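Local coordinates for glycine betaine/carnitine/choline ABC transporter%2C ATP-binding protein%2C putative (Staphylococcus aureus, PDB 5IIP) that probably powers osmolyte uptake as the ATP-binding subunit of the OpuC transporter, its paired CBS domains linking it to inhibition by the second messenger c-di-AMP, at residues R118-R123 / I141-V146; Y105-D110 / R126-V131; K43-Q48 / K63-I68. All coordinates share one frame; numbering follows the deposited sequence.

Contact 1: residues R118-R123 / I141-V146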
ATOM      1  N   ARG D 118      11.209 -10.322   8.758  1.00 41.32           N
ATOM      2  CA  ARG D 118      12.068  -9.176   8.796  1.00 36.79           C
ATOM      3  C   ARG D 118      11.437  -7.973   8.123  1.00 43.65           C
ATOM      4  O   ARG D 118      11.564  -6.867   8.590  1.00 44.27           O
ATOM      5  CB  ARG D 118      13.406  -9.492   8.171  1.00 44.01           C
ATOM      6  CG  ARG D 118      14.333 -10.314   9.033  1.00 47.60           C
ATOM      7  CD  ARG D 118      15.739 -10.277   8.496  1.00 50.30           C
ATOM      8  NE  ARG D 118      15.867 -10.970   7.239  1.00 54.32           N
ATOM      9  CZ  ARG D 118      16.763 -11.901   6.999  1.00 59.91           C
ATOM     10  NH1 ARG D 118      17.622 -12.230   7.928  1.00 62.47           N
ATOM     11  NH2 ARG D 118      16.807 -12.484   5.827  1.00 57.66           N
ATOM     12  N   THR D 119      10.772  -8.195   7.011  1.00 45.12           N
ATOM     13  CA  THR D 119      10.098  -7.150   6.286  1.00 42.50           C
ATOM     14  C   THR D 119       8.974  -6.618   7.100  1.00 41.77           C
ATOM     15  O   THR D 119       8.750  -5.452   7.122  1.00 46.43           O
ATOM     16  CB  THR D 119       9.547  -7.665   4.955  1.00 42.59           C
ATOM     17  OG1 THR D 119      10.624  -7.933   4.079  1.00 46.05           O
ATOM     18  CG2 THR D 119       8.672  -6.675   4.268  1.00 44.31           C
ATOM     19  N   ILE D 120       8.244  -7.496   7.749  1.00 42.85           N
ATOM     20  CA  ILE D 120       7.126  -7.094   8.556  1.00 45.67           C
ATOM     21  C   ILE D 120       7.541  -6.264   9.720  1.00 41.33           C
ATOM     22  O   ILE D 120       6.907  -5.317  10.016  1.00 41.51           O
ATOM     23  CB  ILE D 120       6.366  -8.313   9.067  1.00 42.15           C
ATOM     24  CG1 ILE D 120       5.760  -9.018   7.901  1.00 36.01           C
ATOM     25  CG2 ILE D 120       5.300  -7.961  10.077  1.00 42.57           C
ATOM     26  CD1 ILE D 120       5.065 -10.273   8.283  1.00 40.01           C
ATOM     27  N   LEU D 121       8.568  -6.687  10.424  1.00 43.98           N
ATOM     28  CA  LEU D 121       9.067  -5.970  11.580  1.00 42.47           C
ATOM     29  C   LEU D 121       9.693  -4.655  11.212  1.00 42.84           C
ATOM     30  O   LEU D 121       9.587  -3.703  11.910  1.00 48.04           O
ATOM     31  CB  LEU D 121      10.050  -6.816  12.366  1.00 40.63           C
ATOM     32  CG  LEU D 121       9.518  -8.039  13.064  1.00 39.50           C
ATOM     33  CD1 LEU D 121      10.596  -8.876  13.675  1.00 41.81           C
ATOM     34  CD2 LEU D 121       8.509  -7.678  14.083  1.00 41.21           C
ATOM     35  N   LYS D 122      10.426  -4.647  10.127  1.00 45.54           N
ATOM     36  CA  LYS D 122      11.101  -3.462   9.654  1.00 49.42           C
ATOM     37  C   LYS D 122      10.207  -2.366   9.120  1.00 47.63           C
ATOM     38  O   LYS D 122      10.475  -1.210   9.285  1.00 52.38           O
ATOM     39  CB  LYS D 122      12.146  -3.823   8.634  1.00 47.34           C
ATOM     40  CG  LYS D 122      13.460  -4.291   9.201  1.00 51.48           C
ATOM     41  CD  LYS D 122      14.485  -4.392   8.094  1.00 56.10           C
ATOM     42  CE  LYS D 122      15.612  -5.292   8.441  1.00 52.33           C
ATOM     43  NZ  LYS D 122      16.143  -5.782   7.173  1.00 60.37           N
ATOM     44  N   ARG D 123       9.169  -2.750   8.425  1.00 44.26           N
ATOM     45  CA  ARG D 123       8.265  -1.813   7.857  1.00 47.98           C
ATOM     46  C   ARG D 123       7.195  -1.458   8.822  1.00 45.48           C
ATOM     47  O   ARG D 123       7.093  -2.008   9.868  1.00 47.71           O
ATOM     48  CB  ARG D 123       7.610  -2.372   6.620  1.00 51.33           C
ATOM     49  CG  ARG D 123       8.518  -3.040   5.653  1.00 48.60           C
ATOM     50  CD  ARG D 123       9.030  -2.085   4.631  1.00 55.82           C
ATOM     51  NE  ARG D 123       9.504  -2.810   3.475  1.00 62.15           N
ATOM     52  CZ  ARG D 123      10.504  -2.431   2.703  1.00 61.47           C
ATOM     53  NH1 ARG D 123      11.170  -1.328   2.952  1.00 64.68           N
ATOM     54  NH2 ARG D 123      10.842  -3.173   1.680  1.00 65.73           N
ATOM     55  N   ILE D 141      -2.324 -11.682   8.974  1.00 50.32           N
ATOM     56  CA  ILE D 141      -1.294 -11.612   9.968  1.00 49.91           C
ATOM     57  C   ILE D 141      -1.046 -10.163  10.296  1.00 41.35           C
ATOM     58  O   ILE D 141      -0.809  -9.383   9.453  1.00 44.26           O
ATOM     59  CB  ILE D 141      -0.021 -12.332   9.549  1.00 50.18           C
ATOM     60  CG1 ILE D 141       0.690 -11.578   8.490  1.00 51.86           C
ATOM     61  CG2 ILE D 141      -0.352 -13.708   9.044  1.00 52.55           C
ATOM     62  CD1 ILE D 141       1.864 -12.332   7.919  1.00 58.08           C
ATOM     63  N   THR D 142      -1.126  -9.812  11.548  1.00 43.39           N
ATOM     64  CA  THR D 142      -0.907  -8.450  11.954  1.00 49.50           C
ATOM     65  C   THR D 142       0.508  -8.235  12.416  1.00 46.04           C
ATOM     66  O   THR D 142       1.162  -9.147  12.817  1.00 47.47           O
ATOM     67  CB  THR D 142      -1.841  -8.061  13.100  1.00 45.93           C
ATOM     68  OG1 THR D 142      -1.528  -8.816  14.246  1.00 44.28           O
ATOM     69  CG2 THR D 142      -3.247  -8.339  12.747  1.00 47.22           C
ATOM     70  N   ARG D 143       0.973  -7.015  12.349  1.00 47.67           N
ATOM     71  CA  ARG D 143       2.290  -6.700  12.809  1.00 43.79           C
ATOM     72  C   ARG D 143       2.376  -6.931  14.299  1.00 42.08           C
ATOM     73  O   ARG D 143       3.380  -7.329  14.812  1.00 47.28           O
ATOM     74  CB  ARG D 143       2.663  -5.286  12.462  1.00 45.50           C
ATOM     75  CG  ARG D 143       4.118  -4.983  12.710  1.00 47.44           C
ATOM     76  CD  ARG D 143       4.490  -3.587  12.316  1.00 47.96           C
ATOM     77  NE  ARG D 143       5.853  -3.295  12.628  1.00 44.85           N
ATOM     78  CZ  ARG D 143       6.284  -3.097  13.843  1.00 43.15           C
ATOM     79  NH1 ARG D 143       5.478  -3.160  14.855  1.00 37.66           N
ATOM     80  NH2 ARG D 143       7.532  -2.852  14.034  1.00 46.14           N
ATOM     81  N   ALA D 144       1.291  -6.667  14.996  1.00 49.23           N
ATOM     82  CA  ALA D 144       1.251  -6.821  16.431  1.00 45.64           C
ATOM     83  C   ALA D 144       1.443  -8.223  16.838  1.00 47.26           C
ATOM     84  O   ALA D 144       2.076  -8.502  17.813  1.00 49.44           O
ATOM     85  CB  ALA D 144      -0.032  -6.294  16.996  1.00 47.11           C
ATOM     86  N   ASN D 145       0.858  -9.118  16.095  1.00 47.12           N
ATOM     87  CA  ASN D 145       1.002 -10.521  16.379  1.00 47.09           C
ATOM     88  C   ASN D 145       2.396 -11.074  16.187  1.00 42.47           C
ATOM     89  O   ASN D 145       2.816 -11.927  16.903  1.00 43.42           O
ATOM     90  CB  ASN D 145      -0.004 -11.315  15.586  1.00 50.54           C
ATOM     91  CG  ASN D 145      -1.374 -11.153  16.115  1.00 45.59           C
ATOM     92  OD1 ASN D 145      -1.555 -10.894  17.277  1.00 51.69           O
ATOM     93  ND2 ASN D 145      -2.338 -11.291  15.264  1.00 51.27           N
ATOM     94  N   VAL D 146       3.086 -10.595  15.177  1.00 46.10           N
ATOM     95  CA  VAL D 146       4.431 -11.024  14.879  1.00 45.03           C
ATOM     96  C   VAL D 146       5.359 -10.633  16.003  1.00 48.55           C
ATOM     97  O   VAL D 146       6.217 -11.374  16.359  1.00 46.23           O
ATOM     98  CB  VAL D 146       4.899 -10.477  13.540  1.00 45.81           C
ATOM     99  CG1 VAL D 146       6.362 -10.752  13.317  1.00 44.97           C
ATOM    100  CG2 VAL D 146       4.077 -11.059  12.433  1.00 36.26           C
TER

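Contact 2: residues Y105-D110 / R126-V131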
ATOM      1  N   TYR D 105       0.661  -5.154   0.624  1.00 42.91           N
ATOM      2  CA  TYR D 105       1.708  -6.141   0.795  1.00 42.42           C
ATOM      3  C   TYR D 105       1.038  -7.386   1.281  1.00 39.42           C
ATOM      4  O   TYR D 105       0.343  -7.356   2.243  1.00 42.34           O
ATOM      5  CB  TYR D 105       2.759  -5.632   1.787  1.00 40.90           C
ATOM      6  CG  TYR D 105       3.704  -6.657   2.315  1.00 40.93           C
ATOM      7  CD1 TYR D 105       4.482  -7.391   1.486  1.00 41.05           C
ATOM      8  CD2 TYR D 105       3.832  -6.861   3.639  1.00 47.87           C
ATOM      9  CE1 TYR D 105       5.335  -8.327   1.952  1.00 41.77           C
ATOM     10  CE2 TYR D 105       4.689  -7.806   4.117  1.00 50.24           C
ATOM     11  CZ  TYR D 105       5.440  -8.527   3.255  1.00 44.40           C
ATOM     12  OH  TYR D 105       6.289  -9.455   3.728  1.00 50.67           O
ATOM     13  N   THR D 106       1.242  -8.480   0.581  1.00 40.23           N
ATOM     14  CA  THR D 106       0.604  -9.728   0.909  1.00 45.82           C
ATOM     15  C   THR D 106       1.560 -10.848   0.900  1.00 42.04           C
ATOM     16  O   THR D 106       2.615 -10.722   0.388  1.00 43.18           O
ATOM     17  CB  THR D 106      -0.470 -10.113  -0.117  1.00 42.29           C
ATOM     18  OG1 THR D 106       0.134 -10.342  -1.376  1.00 40.07           O
ATOM     19  CG2 THR D 106      -1.442  -9.051  -0.275  1.00 41.18           C
ATOM     20  N   VAL D 107       1.161 -11.963   1.466  1.00 43.90           N
ATOM     21  CA  VAL D 107       1.977 -13.142   1.435  1.00 49.71           C
ATOM     22  C   VAL D 107       1.171 -14.408   1.245  1.00 55.61           C
ATOM     23  O   VAL D 107       0.033 -14.486   1.627  1.00 51.49           O
ATOM     24  CB  VAL D 107       2.825 -13.284   2.666  1.00 48.71           C
ATOM     25  CG1 VAL D 107       3.692 -12.078   2.810  1.00 56.85           C
ATOM     26  CG2 VAL D 107       1.966 -13.475   3.856  1.00 52.81           C
ATOM     27  N   GLN D 108       1.810 -15.378   0.616  1.00 59.59           N
ATOM     28  CA  GLN D 108       1.237 -16.670   0.305  1.00 54.71           C
ATOM     29  C   GLN D 108       1.130 -17.546   1.499  1.00 57.10           C
ATOM     30  O   GLN D 108       1.897 -17.449   2.408  1.00 63.32           O
ATOM     31  CB  GLN D 108       2.051 -17.365  -0.762  1.00 56.52           C
ATOM     32  CG  GLN D 108       1.977 -16.707  -2.101  1.00 56.28           C
ATOM     33  CD  GLN D 108       0.653 -16.939  -2.772  1.00 66.60           C
ATOM     34  OE1 GLN D 108      -0.067 -17.844  -2.419  1.00 65.14           O
ATOM     35  NE2 GLN D 108       0.331 -16.126  -3.746  1.00 66.65           N
ATOM     36  N   ILE D 109       0.162 -18.428   1.492  1.00 59.02           N
ATOM     37  CA  ILE D 109      -0.019 -19.353   2.579  1.00 59.17           C
ATOM     38  C   ILE D 109       0.968 -20.508   2.549  1.00 59.99           C
ATOM     39  O   ILE D 109       1.158 -21.170   3.522  1.00 61.60           O
ATOM     40  CB  ILE D 109      -1.459 -19.855   2.619  1.00 59.22           C
ATOM     41  CG1 ILE D 109      -1.681 -20.730   3.825  1.00 55.30           C
ATOM     42  CG2 ILE D 109      -1.801 -20.591   1.351  1.00 59.02           C
ATOM     43  CD1 ILE D 109      -3.076 -21.250   3.898  1.00 60.96           C
ATOM     44  N   ASP D 110       1.579 -20.752   1.415  1.00 63.09           N
ATOM     45  CA  ASP D 110       2.562 -21.800   1.321  1.00 64.20           C
ATOM     46  C   ASP D 110       3.914 -21.259   1.765  1.00 64.78           C
ATOM     47  O   ASP D 110       4.892 -21.975   1.736  1.00 63.41           O
ATOM     48  N   ARG D 126       0.900  -2.581   9.184  1.00 48.95           N
ATOM     49  CA  ARG D 126       0.055  -3.205  10.209  1.00 47.77           C
ATOM     50  C   ARG D 126      -0.712  -4.494   9.921  1.00 48.11           C
ATOM     51  O   ARG D 126      -0.816  -5.331  10.768  1.00 46.84           O
ATOM     52  CB  ARG D 126      -0.929  -2.181  10.735  1.00 50.92           C
ATOM     53  CG  ARG D 126      -0.271  -0.911  11.184  1.00 58.62           C
ATOM     54  CD  ARG D 126      -1.282   0.141  11.546  1.00 63.76           C
ATOM     55  NE  ARG D 126      -0.656   1.342  12.058  1.00 69.30           N
ATOM     56  CZ  ARG D 126      -0.051   1.433  13.231  1.00 68.92           C
ATOM     57  NH1 ARG D 126       0.469   2.572  13.599  1.00 72.26           N
ATOM     58  NH2 ARG D 126       0.032   0.403  14.038  1.00 67.30           N
ATOM     59  N   ASN D 127      -1.292  -4.626   8.746  1.00 50.66           N
ATOM     60  CA  ASN D 127      -2.061  -5.807   8.409  1.00 46.25           C
ATOM     61  C   ASN D 127      -1.580  -6.452   7.165  1.00 44.84           C
ATOM     62  O   ASN D 127      -1.656  -5.875   6.127  1.00 53.52           O
ATOM     63  CB  ASN D 127      -3.496  -5.418   8.183  1.00 45.89           C
ATOM     64  CG  ASN D 127      -4.077  -4.692   9.330  1.00 46.07           C
ATOM     65  OD1 ASN D 127      -4.232  -3.500   9.293  1.00 53.70           O
ATOM     66  ND2 ASN D 127      -4.370  -5.402  10.366  1.00 45.85           N
ATOM     67  N   VAL D 128      -1.088  -7.666   7.266  1.00 46.69           N
ATOM     68  CA  VAL D 128      -0.610  -8.363   6.108  1.00 44.07           C
ATOM     69  C   VAL D 128      -1.532  -9.500   5.715  1.00 44.21           C
ATOM     70  O   VAL D 128      -1.560 -10.537   6.328  1.00 44.65           O
ATOM     71  CB  VAL D 128       0.776  -8.920   6.392  1.00 45.73           C
ATOM     72  CG1 VAL D 128       1.421  -9.421   5.137  1.00 46.52           C
ATOM     73  CG2 VAL D 128       1.644  -7.867   7.024  1.00 43.12           C
ATOM     74  N   PRO D 129      -2.303  -9.306   4.679  1.00 45.07           N
ATOM     75  CA  PRO D 129      -3.240 -10.314   4.215  1.00 46.78           C
ATOM     76  C   PRO D 129      -2.589 -11.563   3.706  1.00 43.72           C
ATOM     77  O   PRO D 129      -1.595 -11.474   3.071  1.00 47.00           O
ATOM     78  CB  PRO D 129      -3.960  -9.616   3.085  1.00 42.47           C
ATOM     79  CG  PRO D 129      -3.717  -8.211   3.278  1.00 47.07           C
ATOM     80  CD  PRO D 129      -2.415  -8.073   3.925  1.00 45.78           C
ATOM     81  N   VAL D 130      -3.170 -12.713   3.970  1.00 46.29           N
ATOM     82  CA  VAL D 130      -2.628 -13.960   3.500  1.00 48.70           C
ATOM     83  C   VAL D 130      -3.500 -14.484   2.409  1.00 49.20           C
ATOM     84  O   VAL D 130      -4.679 -14.595   2.558  1.00 46.68           O
ATOM     85  CB  VAL D 130      -2.575 -14.999   4.594  1.00 51.69           C
ATOM     86  CG1 VAL D 130      -2.037 -16.300   4.067  1.00 51.44           C
ATOM     87  CG2 VAL D 130      -1.739 -14.495   5.728  1.00 47.81           C
ATOM     88  N   VAL D 131      -2.881 -14.814   1.299  1.00 50.05           N
ATOM     89  CA  VAL D 131      -3.586 -15.293   0.134  1.00 57.22           C
ATOM     90  C   VAL D 131      -3.092 -16.599  -0.436  1.00 58.89           C
ATOM     91  O   VAL D 131      -1.990 -16.995  -0.201  1.00 55.38           O
ATOM     92  CB  VAL D 131      -3.494 -14.278  -1.017  1.00 53.21           C
ATOM     93  CG1 VAL D 131      -4.040 -12.949  -0.600  1.00 51.73           C
ATOM     94  CG2 VAL D 131      -2.083 -14.139  -1.490  1.00 47.08           C
TER

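Contact 3: residues K43-Q48 / K63-I68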
ATOM      1  N   LYS D  43      -8.446 -15.099  11.213  1.00 55.79           N
ATOM      2  CA  LYS D  43      -9.435 -14.773  10.223  1.00 54.25           C
ATOM      3  C   LYS D  43      -9.663 -13.293  10.018  1.00 56.14           C
ATOM      4  O   LYS D  43      -9.733 -12.526  10.956  1.00 54.21           O
ATOM      5  CB  LYS D  43     -10.755 -15.437  10.558  1.00 57.18           C
ATOM      6  CG  LYS D  43     -10.894 -16.790   9.948  1.00 60.11           C
ATOM      7  CD  LYS D  43     -12.256 -17.333  10.221  1.00 63.10           C
ATOM      8  CE  LYS D  43     -13.327 -16.401   9.735  1.00 63.86           C
ATOM      9  NZ  LYS D  43     -14.350 -17.149   8.976  1.00 68.85           N
ATOM     10  N   PRO D  44      -9.819 -12.879   8.776  1.00 49.02           N
ATOM     11  CA  PRO D  44     -10.063 -11.479   8.473  1.00 47.47           C
ATOM     12  C   PRO D  44     -11.503 -11.084   8.382  1.00 47.75           C
ATOM     13  O   PRO D  44     -12.349 -11.885   8.137  1.00 48.98           O
ATOM     14  CB  PRO D  44      -9.405 -11.298   7.122  1.00 46.67           C
ATOM     15  CG  PRO D  44      -9.116 -12.631   6.610  1.00 50.43           C
ATOM     16  CD  PRO D  44      -9.563 -13.653   7.571  1.00 51.50           C
ATOM     17  N   ILE D  45     -11.742  -9.808   8.567  1.00 52.77           N
ATOM     18  CA  ILE D  45     -13.049  -9.221   8.481  1.00 48.07           C
ATOM     19  C   ILE D  45     -13.155  -8.636   7.107  1.00 51.19           C
ATOM     20  O   ILE D  45     -12.290  -7.913   6.681  1.00 47.56           O
ATOM     21  CB  ILE D  45     -13.205  -8.100   9.490  1.00 55.12           C
ATOM     22  CG1 ILE D  45     -12.946  -8.632  10.878  1.00 59.55           C
ATOM     23  CG2 ILE D  45     -14.576  -7.478   9.392  1.00 54.19           C
ATOM     24  CD1 ILE D  45     -14.024  -9.542  11.395  1.00 60.83           C
ATOM     25  N   THR D  46     -14.223  -8.948   6.406  1.00 48.64           N
ATOM     26  CA  THR D  46     -14.354  -8.513   5.058  1.00 42.56           C
ATOM     27  C   THR D  46     -15.623  -7.844   4.755  1.00 41.96           C
ATOM     28  O   THR D  46     -16.508  -7.801   5.558  1.00 39.59           O
ATOM     29  CB  THR D  46     -14.239  -9.685   4.099  1.00 44.71           C
ATOM     30  OG1 THR D  46     -15.284 -10.609   4.335  1.00 52.50           O
ATOM     31  CG2 THR D  46     -12.996 -10.375   4.296  1.00 47.82           C
ATOM     32  N   ILE D  47     -15.650  -7.297   3.559  1.00 39.12           N
ATOM     33  CA  ILE D  47     -16.803  -6.647   3.016  1.00 42.88           C
ATOM     34  C   ILE D  47     -16.835  -6.926   1.539  1.00 43.08           C
ATOM     35  O   ILE D  47     -15.818  -6.943   0.915  1.00 35.07           O
ATOM     36  CB  ILE D  47     -16.815  -5.143   3.283  1.00 41.27           C
ATOM     37  CG1 ILE D  47     -18.206  -4.611   3.076  1.00 42.78           C
ATOM     38  CG2 ILE D  47     -15.865  -4.393   2.395  1.00 36.51           C
ATOM     39  CD1 ILE D  47     -18.375  -3.171   3.408  1.00 41.40           C
ATOM     40  N   GLN D  48     -18.008  -7.140   0.994  1.00 35.38           N
ATOM     41  CA  GLN D  48     -18.130  -7.396  -0.410  1.00 41.47           C
ATOM     42  C   GLN D  48     -17.953  -6.111  -1.159  1.00 40.14           C
ATOM     43  O   GLN D  48     -18.206  -5.071  -0.645  1.00 41.41           O
ATOM     44  CB  GLN D  48     -19.429  -8.094  -0.715  1.00 42.93           C
ATOM     45  CG  GLN D  48     -19.565  -9.392   0.002  1.00 38.64           C
ATOM     46  CD  GLN D  48     -18.901 -10.533  -0.692  1.00 42.47           C
ATOM     47  OE1 GLN D  48     -18.929 -10.635  -1.881  1.00 46.56           O
ATOM     48  NE2 GLN D  48     -18.351 -11.417   0.059  1.00 41.01           N
ATOM     49  N   LYS D  63     -17.414  -5.932  14.777  1.00 60.40           N
ATOM     50  CA  LYS D  63     -16.227  -6.685  15.116  1.00 62.10           C
ATOM     51  C   LYS D  63     -15.165  -5.808  15.747  1.00 58.90           C
ATOM     52  O   LYS D  63     -14.183  -6.292  16.234  1.00 58.06           O
ATOM     53  CB  LYS D  63     -15.672  -7.369  13.899  1.00 62.29           C
ATOM     54  CG  LYS D  63     -16.420  -8.596  13.475  1.00 64.09           C
ATOM     55  CD  LYS D  63     -17.476  -8.273  12.472  1.00 65.86           C
ATOM     56  CE  LYS D  63     -17.991  -9.545  11.867  1.00 75.25           C
ATOM     57  NZ  LYS D  63     -19.344  -9.355  11.288  1.00 83.32           N
ATOM     58  N   ARG D  64     -15.412  -4.515  15.707  1.00 62.23           N
ATOM     59  CA  ARG D  64     -14.566  -3.492  16.301  1.00 62.87           C
ATOM     60  C   ARG D  64     -13.112  -3.587  15.952  1.00 62.37           C
ATOM     61  O   ARG D  64     -12.255  -3.612  16.809  1.00 64.58           O
ATOM     62  N   VAL D  65     -12.870  -3.592  14.660  1.00 59.25           N
ATOM     63  CA  VAL D  65     -11.564  -3.691  14.113  1.00 53.24           C
ATOM     64  C   VAL D  65     -11.216  -2.411  13.426  1.00 52.20           C
ATOM     65  O   VAL D  65     -12.054  -1.653  13.052  1.00 50.19           O
ATOM     66  CB  VAL D  65     -11.473  -4.870  13.175  1.00 51.75           C
ATOM     67  CG1 VAL D  65     -11.482  -6.117  13.969  1.00 53.60           C
ATOM     68  CG2 VAL D  65     -12.656  -4.924  12.262  1.00 56.79           C
ATOM     69  N   ASP D  66      -9.919  -2.211  13.272  1.00 58.32           N
ATOM     70  CA  ASP D  66      -9.332  -1.055  12.605  1.00 58.54           C
ATOM     71  C   ASP D  66      -9.536  -0.951  11.104  1.00 54.84           C
ATOM     72  O   ASP D  66      -9.729   0.120  10.613  1.00 57.21           O
ATOM     73  N   THR D  67      -9.469  -2.040  10.369  1.00 49.17           N
ATOM     74  CA  THR D  67      -9.800  -1.999   8.958  1.00 49.83           C
ATOM     75  C   THR D  67     -10.307  -3.337   8.423  1.00 51.62           C
ATOM     76  O   THR D  67     -10.217  -4.363   9.052  1.00 50.50           O
ATOM     77  N   ILE D  68     -10.871  -3.265   7.237  1.00 46.16           N
ATOM     78  CA  ILE D  68     -11.468  -4.386   6.602  1.00 45.79           C
ATOM     79  C   ILE D  68     -10.926  -4.585   5.227  1.00 42.18           C
ATOM     80  O   ILE D  68     -10.440  -3.697   4.598  1.00 36.70           O
ATOM     81  CB  ILE D  68     -12.979  -4.177   6.473  1.00 45.17           C
ATOM     82  CG1 ILE D  68     -13.260  -2.818   5.915  1.00 43.34           C
ATOM     83  CG2 ILE D  68     -13.652  -4.233   7.805  1.00 46.57           C
ATOM     84  CD1 ILE D  68     -14.706  -2.496   5.807  1.00 46.64           C
TER

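Contact 1: residues R118-R123 / I141-V146
Ile120 and Leu121, on the last turns of helix 114-122, pack against Val146 on the first turn of helix 143-153; the two helices meet here beside strand 137-142, within the second CBS domain. The apolar side is the tight one. Leu121 CD2 lies 3.8 Å from CG1 of Val146. Ile120 reaches the strand end with CD1, which stops 3.8 Å from CD1 of Ile141, the two side chains crossing at about a right angle. Its other branch, CG2, touches both CG of Arg143 and CG2 of Val146, each at 4.1 Å. Ile141 also packs on Val128 and Val130 of the neighbouring strand, so this side continues into the core.

Toward the surface the chemistry becomes polar. With CG anti to the backbone N (chi1 -170°) and the chain extended as far as NE, Arg143 runs antiparallel to Ile120, alongside it, and brings its guanidinium to the C-terminal end of helix 114-122. Arg143 NH2 donates to Leu121 O at 3.1 Å, and NE to Arg123 O at 3.3 Å, so two carbonyls share one cation; both lie near the guanidinium edge, tilted about 20° out of its plane. Arg123 turns its own guanidinium away, to a salt bridge with Asp85 of the second subunit. Just before Arg143 in the chain, Thr142 is the N-cap of helix 143-153: its OG1 accepts from Asn145 N at 3.0 Å (151°).

Contact 2: residues Y105-D110 / R126-V131
Two good backbone hydrogen bonds tie Val107 to the neighbouring strand: its N donates to Pro129 O at 3.2 Å, nearly straight at 165°, and its O accepts from Val131 N at 3.0 Å. This is the parallel pairing of a beta-alpha-beta unit in the second CBS domain, strand 107-108 lying beside strand 127-131 with helix 114-122 as the crossover between them. One step on, Ile109 N reaches Val131 O in a weaker, bent bond (135°). CA-H...O contacts fill in the ladder, among them Val130 CA to Val107 O and Gln108 CA to Val131 O.

Outside the backbone, the side chains sort onto the two faces of the sheet. Val107 and Val130 share one face, where Val107 CG1 comes within 4.2 Å of Val128 CG1 and Val130 CG1 rests 3.9 Å from CB of Ile109. Gln108 and Val131 lie on the other, the bent glutamine chain crossing the valine at a slant. At the start of the pairing a proline changes the pattern. Pro129 has no N-H to offer Tyr105 O; its CD sits there instead, at 3.3 Å. Tyr105 carries its ring, CG anti to the backbone N (chi1 165°), to Val128 and on to helix 114-122, where it meets Ser116, Thr119 and Ile120; Gln102 of the second subunit also packs on it. The ring meets Val128 obliquely, with CE2 3.8 Å from CG1 of the valine.

Contact 3: residues K43-Q48 / K63-I68
Ile45 and Ile68 face each other across two segments of the chain that exchange no hydrogen bond within these ranges; the backbone of 43-48 pairs further along, Ile45 and Ile47 bonding to Phe69 and Ile47 also to Val71. What joins 43-48 to 63-68 is therefore side-chain contact, and Ile45 carries most of it. Its CB points at the other segment and its branches divide the work. CG2, anti to the backbone N, meets CG2 of Ile68 at 3.7 Å. CG1 lies 4.0 Å from CG2 of Val65. A chi2 of -71° then turns CD1 toward Lys63, where it sits against the aliphatic chain, closest to CG of Lys63 at 3.3 Å, with CB, CD and CE within 4.0 Å.

These residues belong to the beta-alpha-beta unit of the first CBS domain, strand 46-48, helix 53-63 and strand 67-71. The helix ends in a Schellman motif: Arg64, with positive phi, is its C-prime residue, Val65 N returns to Met60 O and Arg64 N to Arg61 O. That reversal lets Val65 follow Lys63 around Ile45. The lysine, bent at chi2, is exposed to solvent, whereas Ile47 and Ile68 are buried beneath the helix, both touching Ala56; Ile45 and Ile47 also pack on Ile59. At this inner end Ile47 CG2 comes within 4.1 Å of Ile68 CD1.

How the contacts relate
Contacts 1 and 2 belong to the second CBS domain and interlock: strand 127-131 of contact 2 pairs with the strand entering contact 1, through Ile141 O to Val128 N and Arg143 N to Arg126 O. Contact 3 stands in the first domain, on the opposite side of the chain's centre. Contacts 2 and 3 join equivalent parts of beta-alpha-beta units, yet contact 2 is bonded through the backbone, whereas contact 3 meets through apolar groups and the aliphatic part of a lysine. Contact 1 alone uses the charge of a side chain. It lies farthest out, its centre 13 Å from the chain's centre against 8 Å for the others; contact 2 has four buried residues, contacts 1 and 3 two each.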